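Long-range contacts in DUF4136 domain-containing protein (PDB 4F54), which is of unknown function but belongs to the DUF4136 family of the TolB_N clan and is probably a lipoprotein of the bacterial envelope: residues Leu18-Tyr23 with Tyr164-Glu169; Gly86-Tyr91 with Gly112-Ser117; Pro104-Gly109 with Ser139-Met144. One frame throughout, in Å; residues are numbered along the deposited sequence.

Contact 1 of 3, residues Leu18-Tyr23 with Tyr164-Glu169; sequences LVYTNY and YLTGFE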
loop_
_atom_site.group_PDB
_atom_site.type_symbol
_atom_site.label_atom_id
_atom_site.label_comp_id
_atom_site.label_asym_id
_atom_site.label_seq_id
_atom_site.Cartn_x
_atom_site.Cartn_y
_atom_site.Cartn_z
ATOM N N LEU A 18 4.952 -11.786 8.121
ATOM C CA LEU A 18 3.528 -11.740 8.487
ATOM C C LEU A 18 2.842 -10.832 7.499
ATOM O O LEU A 18 3.370 -9.807 7.160
ATOM C CB LEU A 18 3.335 -11.161 9.888
ATOM C CG LEU A 18 3.994 -11.967 11.042
ATOM C CD1 LEU A 18 4.002 -11.234 12.373
ATOM C CD2 LEU A 18 3.357 -13.341 11.213
ATOM N N VAL A 19 1.636 -11.184 7.080
ATOM C CA VAL A 19 0.901 -10.437 6.073
ATOM C C VAL A 19 -0.540 -10.256 6.569
ATOM O O VAL A 19 -1.240 -11.239 6.830
ATOM C CB VAL A 19 0.869 -11.173 4.714
ATOM C CG1 VAL A 19 -0.021 -10.410 3.692
ATOM C CG2 VAL A 19 2.265 -11.334 4.166
ATOM N N TYR A 20 -0.976 -9.001 6.657
ATOM C CA TYR A 20 -2.323 -8.643 7.082
ATOM C C TYR A 20 -2.971 -7.864 5.932
ATOM O O TYR A 20 -2.335 -7.055 5.263
ATOM C CB TYR A 20 -2.300 -7.793 8.370
ATOM C CG TYR A 20 -1.560 -8.427 9.514
ATOM C CD1 TYR A 20 -2.162 -9.433 10.271
ATOM C CD2 TYR A 20 -0.230 -8.055 9.815
ATOM C CE1 TYR A 20 -1.476 -10.051 11.312
ATOM C CE2 TYR A 20 0.472 -8.676 10.837
ATOM C CZ TYR A 20 -0.158 -9.669 11.588
ATOM O OH TYR A 20 0.505 -10.284 12.607
ATOM N N THR A 21 -4.216 -8.198 5.654
ATOM C CA THR A 21 -5.005 -7.586 4.664
ATOM C C THR A 21 -6.399 -7.283 5.211
ATOM O O THR A 21 -6.951 -7.962 6.058
ATOM C CB THR A 21 -5.162 -8.462 3.379
ATOM O OG1 THR A 21 -5.540 -9.794 3.768
ATOM C CG2 THR A 21 -3.867 -8.645 2.642
ATOM N N ASN A 22 -6.915 -6.142 4.772
ATOM C CA ASN A 22 -8.217 -5.632 5.171
ATOM C C ASN A 22 -8.842 -4.984 3.964
ATOM O O ASN A 22 -8.129 -4.434 3.114
ATOM C CB ASN A 22 -8.122 -4.665 6.367
ATOM C CG ASN A 22 -7.728 -5.383 7.640
ATOM O OD1 ASN A 22 -6.566 -5.490 7.935
ATOM N ND2 ASN A 22 -8.707 -5.993 8.332
ATOM N N TYR A 23 -10.178 -5.034 3.878
ATOM C CA TYR A 23 -10.814 -4.608 2.649
ATOM C C TYR A 23 -12.255 -4.156 2.866
ATOM O O TYR A 23 -12.900 -4.458 3.898
ATOM C CB TYR A 23 -10.765 -5.745 1.581
ATOM C CG TYR A 23 -11.701 -6.897 1.834
ATOM C CD1 TYR A 23 -11.407 -7.827 2.807
ATOM C CD2 TYR A 23 -12.874 -7.020 1.136
ATOM C CE1 TYR A 23 -12.230 -8.881 3.081
ATOM C CE2 TYR A 23 -13.724 -8.089 1.398
ATOM C CZ TYR A 23 -13.374 -9.004 2.365
ATOM O OH TYR A 23 -14.188 -10.061 2.645
ATOM N N TYR A 164 -0.505 -4.871 5.199
ATOM C CA TYR A 164 0.598 -4.616 6.073
ATOM C C TYR A 164 1.501 -5.832 6.039
ATOM O O TYR A 164 1.099 -6.939 6.441
ATOM C CB TYR A 164 0.152 -4.281 7.465
ATOM C CG TYR A 164 1.205 -3.829 8.440
ATOM C CD1 TYR A 164 2.126 -2.844 8.080
ATOM C CD2 TYR A 164 1.176 -4.233 9.766
ATOM C CE1 TYR A 164 3.058 -2.388 9.006
ATOM C CE2 TYR A 164 2.094 -3.782 10.708
ATOM C CZ TYR A 164 3.038 -2.838 10.304
ATOM O OH TYR A 164 3.956 -2.343 11.245
ATOM N N LEU A 165 2.719 -5.629 5.531
ATOM C CA LEU A 165 3.735 -6.712 5.458
ATOM C C LEU A 165 4.773 -6.415 6.543
ATOM O O LEU A 165 5.386 -5.343 6.508
ATOM C CB LEU A 165 4.399 -6.659 4.084
ATOM C CG LEU A 165 3.456 -6.570 2.887
ATOM C CD1 LEU A 165 4.233 -6.713 1.562
ATOM C CD2 LEU A 165 2.363 -7.638 2.971
ATOM N N THR A 166 4.986 -7.331 7.468
ATOM C CA THR A 166 5.791 -7.018 8.667
ATOM C C THR A 166 6.433 -8.263 9.229
ATOM O O THR A 166 6.301 -9.327 8.637
ATOM C CB THR A 166 4.941 -6.249 9.714
ATOM O OG1 THR A 166 5.803 -5.720 10.734
ATOM C CG2 THR A 166 3.870 -7.138 10.343
ATOM N N GLY A 167 7.151 -8.156 10.344
ATOM C CA GLY A 167 7.708 -9.349 10.955
ATOM C C GLY A 167 8.760 -10.095 10.148
ATOM O O GLY A 167 8.973 -11.280 10.320
ATOM N N PHE A 168 9.458 -9.370 9.288
ATOM C CA PHE A 168 10.466 -9.972 8.416
ATOM C C PHE A 168 11.699 -10.434 9.176
ATOM O O PHE A 168 12.279 -9.698 9.981
ATOM C CB PHE A 168 10.902 -8.985 7.353
ATOM C CG PHE A 168 9.882 -8.740 6.265
ATOM C CD1 PHE A 168 9.776 -9.618 5.189
ATOM C CD2 PHE A 168 9.096 -7.608 6.268
ATOM C CE1 PHE A 168 8.867 -9.409 4.188
ATOM C CE2 PHE A 168 8.166 -7.393 5.246
ATOM C CZ PHE A 168 8.073 -8.298 4.200
ATOM N N GLU A 169 12.119 -11.674 8.923
ATOM C CA GLU A 169 13.326 -12.201 9.541
ATOM C C GLU A 169 14.567 -11.482 9.000
ATOM O O GLU A 169 14.588 -11.044 7.855
ATOM C CB GLU A 169 13.455 -13.738 9.359
ATOM C CG GLU A 169 12.444 -14.595 10.138
ATOM C CD GLU A 169 12.384 -14.321 11.646
ATOM O OE1 GLU A 169 13.370 -14.616 12.362
ATOM O OE2 GLU A 169 11.335 -13.826 12.122
#
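Tyr164 O is gripped by two groups of strand 18-23. Tyr20 N donates to Tyr164 O at 2.9 Å, nearly straight (164°), and Val19 CA lies 3.5 Å from Tyr164 O in a CA-H...O contact. Leu18 O is held in the same manner, by Thr166 N and by the CA-H of Leu165. These are two antiparallel strands of the mixed sheet, and within this chain strand 18-23 lies at the edge of the sheet, paired with strand 159-166. Leu18 with Thr166 and Tyr20 with Tyr164 are hydrogen-bonded pairs, each closed by two backbone bonds. Val19 with Leu165, between them, is a non-hydrogen-bonded pair.

The side chains alternate between the two faces. On one face Val19 and Leu165 lie side by side, and Leu165 CD2 touches Val19 CG1 at 3.7 Å. Helix 179-189 packs on both of them. The other face carries Leu18, Tyr20, Tyr164 and Thr166. The two tyrosines point the same way, and their CD2 atoms approach to 4.1 Å. Tyr164 is the buried one, and its OH bonds to Ser134 O. Tyr20 remains exposed.

Gly167 follows the last beta pair, with a positive phi of 65° that favours glycine. Having no side chain, it leaves room for Leu18 CD1, which lies 4.4 Å from Gly167 CA. Thr166 turns OG1 anti to its backbone N, chi1 -168°, and OG1 bonds to Ser139 OG on the neighbouring strand. The same rotation places the methyl toward strand 18-23, where Thr166 CG2 meets the edge of the Tyr20 ring in its plane, 3.8 Å from Tyr20 CE2.

Contact 2 of 3, residues Gly86-Tyr91 with Gly112-Ser117; sequences GIQVSY and GYWGPS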
loop_
_atom_site.group_PDB
_atom_site.type_symbol
_atom_site.label_atom_id
_atom_site.label_comp_id
_atom_site.label_asym_id
_atom_site.label_seq_id
_atom_site.Cartn_x
_atom_site.Cartn_y
_atom_site.Cartn_z
ATOM N N GLY A 86 -6.058 3.083 -7.810
ATOM C CA GLY A 86 -4.675 3.503 -7.573
ATOM C C GLY A 86 -4.063 2.658 -6.502
ATOM O O GLY A 86 -4.764 2.224 -5.589
ATOM N N ILE A 87 -2.751 2.390 -6.595
ATOM C CA ILE A 87 -2.035 1.738 -5.531
ATOM C C ILE A 87 -0.859 2.612 -5.118
ATOM O O ILE A 87 -0.077 3.113 -5.971
ATOM C CB ILE A 87 -1.503 0.353 -5.988
ATOM C CG1 ILE A 87 -2.661 -0.577 -6.411
ATOM C CG2 ILE A 87 -0.650 -0.338 -4.892
ATOM C CD1 ILE A 87 -2.190 -1.875 -7.064
ATOM N N GLN A 88 -0.720 2.785 -3.792
ATOM C CA GLN A 88 0.438 3.481 -3.221
ATOM C C GLN A 88 1.079 2.552 -2.193
ATOM O O GLN A 88 0.376 1.826 -1.446
ATOM C CB GLN A 88 0.024 4.825 -2.571
ATOM C CG GLN A 88 -1.031 4.713 -1.448
ATOM C CD GLN A 88 -1.687 6.010 -1.087
ATOM O OE1 GLN A 88 -1.725 6.943 -1.922
ATOM N NE2 GLN A 88 -2.173 6.136 0.156
ATOM N N VAL A 89 2.419 2.518 -2.212
ATOM C CA VAL A 89 3.247 1.596 -1.403
ATOM C C VAL A 89 4.209 2.462 -0.591
ATOM O O VAL A 89 4.833 3.392 -1.125
ATOM C CB VAL A 89 4.060 0.597 -2.262
ATOM C CG1 VAL A 89 4.853 -0.382 -1.383
ATOM C CG2 VAL A 89 3.158 -0.214 -3.245
ATOM N N SER A 90 4.351 2.146 0.686
ATOM C CA SER A 90 5.304 2.810 1.581
ATOM C C SER A 90 6.116 1.800 2.409
ATOM O O SER A 90 5.596 0.768 2.837
ATOM C CB SER A 90 4.612 3.750 2.557
ATOM O OG SER A 90 3.783 4.683 1.869
ATOM N N TYR A 91 7.403 2.095 2.543
ATOM C CA TYR A 91 8.318 1.382 3.417
ATOM C C TYR A 91 8.568 2.187 4.709
ATOM O O TYR A 91 8.982 3.330 4.623
ATOM C CB TYR A 91 9.621 1.170 2.695
ATOM C CG TYR A 91 10.674 0.458 3.485
ATOM C CD1 TYR A 91 10.500 -0.881 3.860
ATOM C CD2 TYR A 91 11.875 1.073 3.841
ATOM C CE1 TYR A 91 11.494 -1.584 4.560
ATOM C CE2 TYR A 91 12.861 0.382 4.559
ATOM C CZ TYR A 91 12.658 -0.948 4.952
ATOM O OH TYR A 91 13.657 -1.631 5.664
ATOM N N GLY A 112 5.084 13.492 5.494
ATOM C CA GLY A 112 5.338 13.215 4.076
ATOM C C GLY A 112 4.490 12.140 3.433
ATOM O O GLY A 112 4.774 11.725 2.318
ATOM N N TYR A 113 3.447 11.669 4.110
ATOM C CA TYR A 113 2.696 10.526 3.606
ATOM C C TYR A 113 1.976 10.928 2.325
ATOM O O TYR A 113 1.652 12.096 2.148
ATOM C CB TYR A 113 1.665 10.044 4.627
ATOM C CG TYR A 113 1.102 8.674 4.274
ATOM C CD1 TYR A 113 1.949 7.570 4.289
ATOM C CD2 TYR A 113 -0.209 8.511 3.806
ATOM C CE1 TYR A 113 1.493 6.346 3.911
ATOM C CE2 TYR A 113 -0.690 7.247 3.471
ATOM C CZ TYR A 113 0.179 6.213 3.477
ATOM O OH TYR A 113 -0.273 4.977 3.159
ATOM N N TRP A 114 1.689 9.947 1.486
ATOM C CA TRP A 114 0.846 10.165 0.303
ATOM C C TRP A 114 -0.345 11.028 0.592
ATOM O O TRP A 114 -1.001 10.844 1.617
ATOM C CB TRP A 114 0.346 8.817 -0.217
ATOM C CG TRP A 114 1.438 7.875 -0.618
ATOM C CD1 TRP A 114 2.016 6.839 0.146
ATOM C CD2 TRP A 114 2.143 7.845 -1.882
ATOM N NE1 TRP A 114 2.958 6.159 -0.581
ATOM C CE2 TRP A 114 3.128 6.753 -1.793
ATOM C CE3 TRP A 114 2.027 8.538 -3.073
ATOM C CZ2 TRP A 114 3.966 6.417 -2.869
ATOM C CZ3 TRP A 114 2.932 8.237 -4.105
ATOM C CH2 TRP A 114 3.833 7.168 -4.017
ATOM N N GLY A 115 -0.577 12.039 -0.246
ATOM C CA GLY A 115 -1.753 12.852 -0.117
ATOM C C GLY A 115 -2.832 12.450 -1.078
ATOM O O GLY A 115 -2.533 12.044 -2.205
ATOM N N PRO A 116 -4.106 12.665 -0.691
ATOM C CA PRO A 116 -5.160 12.363 -1.688
ATOM C C PRO A 116 -5.012 13.135 -2.967
ATOM O O PRO A 116 -5.418 12.680 -4.066
ATOM C CB PRO A 116 -6.448 12.785 -0.979
ATOM C CG PRO A 116 -6.127 12.536 0.467
ATOM C CD PRO A 116 -4.690 12.970 0.634
ATOM N N SER A 117 -4.503 14.346 -2.833
ATOM C CA SER A 117 -4.355 15.223 -4.012
ATOM C C SER A 117 -3.233 14.791 -4.989
ATOM O O SER A 117 -3.163 15.269 -6.094
ATOM C CB SER A 117 -4.171 16.704 -3.636
ATOM O OG SER A 117 -2.959 16.870 -2.929
HETATM O O HOH W 1 1.371 3.485 1.381
#
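Gln88 lays its CB over the centre of the Trp114 five-membered ring, 3.6 Å from the centroid. This is a CH-pi contact. It joins strand 85-92, in the middle of the sheet, to the tryptophan-rich loop that runs into helix 116-119. Gln88 CG sits between the backbone N and the carbonyl carbon, chi1 58°, and the chain beyond it is extended. That course runs the side chain along the indole toward Trp114 CB, which Gln88 OE1 approaches to 3.3 Å. The amide lies 21° from the plane of the indole. Its ends are held outside the contact: OE1 by Trp119 NE1, NE2 by Glu143.

Trp114 CG is anti to the carbonyl carbon. One indole face lies under Gln88 CB, and the NE1 edge is turned to Ser90 OG and Val89 O. Trp114 NE1 shares its hydrogen between two acceptors, both weakly: Ser90 OG at 3.0 Å and Val89 O at 3.4 Å. Ser90 OG lies in the plane of the indole and also 3.5 Å from Tyr113 CE1. Tyr113 stands nearly perpendicular to the Gln88 amide. A water bonds to Ser90 OG at 2.7 Å and donates to Tyr113 OH at 2.8 Å, with a weak further bond to Gln88 O. Tyr113 OH bonds to Glu143 as well.

All five touching residues are buried, and their polar side-chain ends all have partners, some weak. The indole is placed by the Gln88 overlap together with two bent bonds, its NE1 hydrogen shared and not committed to one acceptor.

Contact 3 of 3, residues Pro104-Gly109 with Ser139-Met144; sequences PEWWWG and SFITEM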
loop_
_atom_site.group_PDB
_atom_site.type_symbol
_atom_site.label_atom_id
_atom_site.label_comp_id
_atom_site.label_asym_id
_atom_site.label_seq_id
_atom_site.Cartn_x
_atom_site.Cartn_y
_atom_site.Cartn_z
ATOM N N PRO A 104 -6.071 4.839 14.208
ATOM C CA PRO A 104 -5.765 3.494 13.731
ATOM C C PRO A 104 -4.926 3.482 12.440
ATOM O O PRO A 104 -4.028 2.639 12.285
ATOM C CB PRO A 104 -7.136 2.880 13.498
ATOM C CG PRO A 104 -8.029 3.567 14.490
ATOM C CD PRO A 104 -7.513 5.002 14.512
ATOM N N GLU A 105 -5.196 4.449 11.553
ATOM C CA GLU A 105 -4.400 4.707 10.337
ATOM C C GLU A 105 -3.241 5.635 10.730
ATOM O O GLU A 105 -3.208 6.825 10.372
ATOM C CB GLU A 105 -5.274 5.368 9.270
ATOM C CG GLU A 105 -6.461 4.525 8.829
ATOM C CD GLU A 105 -7.693 4.625 9.712
ATOM O OE1 GLU A 105 -7.718 5.471 10.624
ATOM O OE2 GLU A 105 -8.620 3.792 9.499
ATOM N N TRP A 106 -2.289 5.088 11.489
ATOM C CA TRP A 106 -1.247 5.899 12.130
ATOM C C TRP A 106 -0.316 6.489 11.108
ATOM O O TRP A 106 0.290 7.497 11.376
ATOM C CB TRP A 106 -0.471 5.129 13.228
ATOM C CG TRP A 106 -0.265 3.656 12.970
ATOM C CD1 TRP A 106 -0.972 2.601 13.519
ATOM C CD2 TRP A 106 0.718 3.036 12.063
ATOM N NE1 TRP A 106 -0.528 1.390 13.020
ATOM C CE2 TRP A 106 0.483 1.579 12.133
ATOM C CE3 TRP A 106 1.738 3.522 11.224
ATOM C CZ2 TRP A 106 1.244 0.673 11.407
ATOM C CZ3 TRP A 106 2.490 2.583 10.495
ATOM C CH2 TRP A 106 2.233 1.193 10.580
ATOM N N TRP A 107 -0.256 5.908 9.909
ATOM C CA TRP A 107 0.650 6.342 8.865
ATOM C C TRP A 107 0.261 7.696 8.424
ATOM O O TRP A 107 1.107 8.390 7.917
ATOM C CB TRP A 107 0.722 5.333 7.721
ATOM C CG TRP A 107 -0.609 4.739 7.325
ATOM C CD1 TRP A 107 -1.474 5.183 6.326
ATOM C CD2 TRP A 107 -1.276 3.575 7.930
ATOM N NE1 TRP A 107 -2.584 4.402 6.262
ATOM C CE2 TRP A 107 -2.505 3.382 7.196
ATOM C CE3 TRP A 107 -0.968 2.697 8.961
ATOM C CZ2 TRP A 107 -3.420 2.401 7.535
ATOM C CZ3 TRP A 107 -1.881 1.669 9.264
ATOM C CH2 TRP A 107 -3.078 1.526 8.532
ATOM N N TRP A 108 -1.001 8.107 8.625
ATOM C CA TRP A 108 -1.416 9.479 8.298
ATOM C C TRP A 108 -0.703 10.512 9.102
ATOM O O TRP A 108 -0.724 11.694 8.717
ATOM C CB TRP A 108 -2.887 9.718 8.547
ATOM C CG TRP A 108 -3.799 8.929 7.662
ATOM C CD1 TRP A 108 -3.519 8.290 6.464
ATOM C CD2 TRP A 108 -5.198 8.685 7.907
ATOM N NE1 TRP A 108 -4.630 7.674 5.964
ATOM C CE2 TRP A 108 -5.671 7.871 6.788
ATOM C CE3 TRP A 108 -6.088 9.048 8.921
ATOM C CZ2 TRP A 108 -6.984 7.433 6.709
ATOM C CZ3 TRP A 108 -7.414 8.629 8.791
ATOM C CH2 TRP A 108 -7.836 7.840 7.718
ATOM N N GLY A 109 -0.131 10.126 10.229
ATOM C CA GLY A 109 0.639 11.046 11.071
ATOM C C GLY A 109 2.013 11.407 10.514
ATOM O O GLY A 109 2.656 12.290 11.047
ATOM N N SER A 139 8.954 -2.638 7.423
ATOM C CA SER A 139 7.594 -3.101 7.153
ATOM C C SER A 139 7.006 -2.249 6.028
ATOM O O SER A 139 7.498 -1.187 5.728
ATOM C CB SER A 139 6.768 -2.934 8.422
ATOM O OG SER A 139 7.264 -3.750 9.481
ATOM N N PHE A 140 5.975 -2.770 5.369
ATOM C CA PHE A 140 5.318 -2.077 4.243
ATOM C C PHE A 140 3.840 -1.853 4.513
ATOM O O PHE A 140 3.167 -2.751 4.938
ATOM C CB PHE A 140 5.445 -2.820 2.923
ATOM C CG PHE A 140 6.878 -3.027 2.434
ATOM C CD1 PHE A 140 7.654 -4.092 2.893
ATOM C CD2 PHE A 140 7.412 -2.197 1.446
ATOM C CE1 PHE A 140 8.956 -4.281 2.395
ATOM C CE2 PHE A 140 8.709 -2.374 0.965
ATOM C CZ PHE A 140 9.484 -3.413 1.454
ATOM N N ILE A 141 3.354 -0.642 4.181
ATOM C CA ILE A 141 1.893 -0.318 4.164
ATOM C C ILE A 141 1.552 0.004 2.718
ATOM O O ILE A 141 2.170 0.880 2.125
ATOM C CB ILE A 141 1.498 0.915 5.022
ATOM C CG1 ILE A 141 1.488 0.606 6.508
ATOM C CG2 ILE A 141 0.083 1.454 4.678
ATOM C CD1 ILE A 141 0.334 -0.302 6.951
ATOM N N THR A 142 0.571 -0.710 2.179
ATOM C CA THR A 142 0.100 -0.581 0.814
ATOM C C THR A 142 -1.385 -0.323 0.881
ATOM O O THR A 142 -2.119 -0.993 1.593
ATOM C CB THR A 142 0.412 -1.817 -0.008
ATOM O OG1 THR A 142 1.829 -2.000 -0.002
ATOM C CG2 THR A 142 -0.189 -1.719 -1.474
ATOM N N GLU A 143 -1.829 0.667 0.129
ATOM C CA GLU A 143 -3.261 1.046 0.030
ATOM C C GLU A 143 -3.668 1.120 -1.444
ATOM O O GLU A 143 -2.940 1.661 -2.300
ATOM C CB GLU A 143 -3.537 2.378 0.737
ATOM C CG GLU A 143 -3.317 2.299 2.244
ATOM C CD GLU A 143 -3.377 3.688 2.895
ATOM O OE1 GLU A 143 -2.716 4.620 2.404
ATOM O OE2 GLU A 143 -4.114 3.868 3.895
HETATM N N MSE A 144 -4.878 0.634 -1.687
HETATM C CA MSE A 144 -5.566 0.605 -2.959
HETATM C C MSE A 144 -6.785 1.479 -2.833
HETATM O O MSE A 144 -7.594 1.332 -1.922
HETATM C CB MSE A 144 -5.965 -0.820 -3.379
HETATM C CG MSE A 144 -6.514 -0.888 -4.804
HETATM SE SE MSE A 144 -6.987 -2.733 -5.238
HETATM C CE MSE A 144 -5.245 -3.614 -4.797
HETATM O O HOH W 2 -4.846 6.474 3.469
#
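Trp107 faces Ile141 across 8.2 Å between their CA atoms, a short 3-10 turn of residues 106-109 lying against strand 139-146. Side chains therefore bridge the gap. Ile141 rests on one face of the Trp107 indole, crossing it at about a right angle. Its CG2 is over the centre of the ring system, and its CD1 makes a CH-pi contact 4.0 Å from the centroid of the six-membered ring. Ile141 has two conformers, so the contacts of its side-chain ends, here and with Trp106, are doubtful. The opposite face of the indole meets Glu105 CA. Trp107 CG lies between its backbone N and carbonyl carbon, chi1 41°, and this turns the indole to the strand with NE1 toward Glu143.

Trp107 NE1 donates to Glu143 OE2 at 2.9 Å. The bond is bent, with an N-H...O angle of 142°, and OE2 is tilted from the indole plane. Ring and carboxylate are almost perpendicular, 84° apart, and the donor meets OE2 from above the carboxylate plane. A water donates to Glu143 OE2 at 2.7 Å and accepts from Trp108 NE1 at 2.8 Å, which ties the next tryptophan to the same oxygen. Tyr127 OH also bonds to OE2, while Tyr113 OH and Gln88 NE2 hold OE1. A phenylalanine in place of Trp107 would probably leave OE2 without its indole partner and Ile141 with a smaller surface to lie on.

Trp106 adds a lighter contact, its CH2 4.2 Å from Ile141 CG1, and its NE1 bonds to Tyr133 O. The buried carboxylate of Glu143 is thus met by polar groups from strand 85-92 and from several points of the loops. That network would hold the carboxylate in place and join the tryptophan-rich loop to the sheet.

All three contacts reach one sheet. Contact 1 is strand pairing at its edge, partly exposed and made chiefly by backbone bonds. Contacts 2 and 3 are buried and made mainly by side chains: each lays part of the long connection between strands 85-92 and 139-146 against one of these two neighbouring strands. Their centres are 9 Å apart, and the carboxylate of Glu143 is shared between them. Contact 3 also meets contact 1, since strands 139-146 and 159-166 are neighbours and Leu165 bonds to Phe140 through the backbone. Contacts 1 and 2 do not touch. Indole faces and a buried carboxylate mark the core; the edge of the sheet relies on backbone hydrogen bonds.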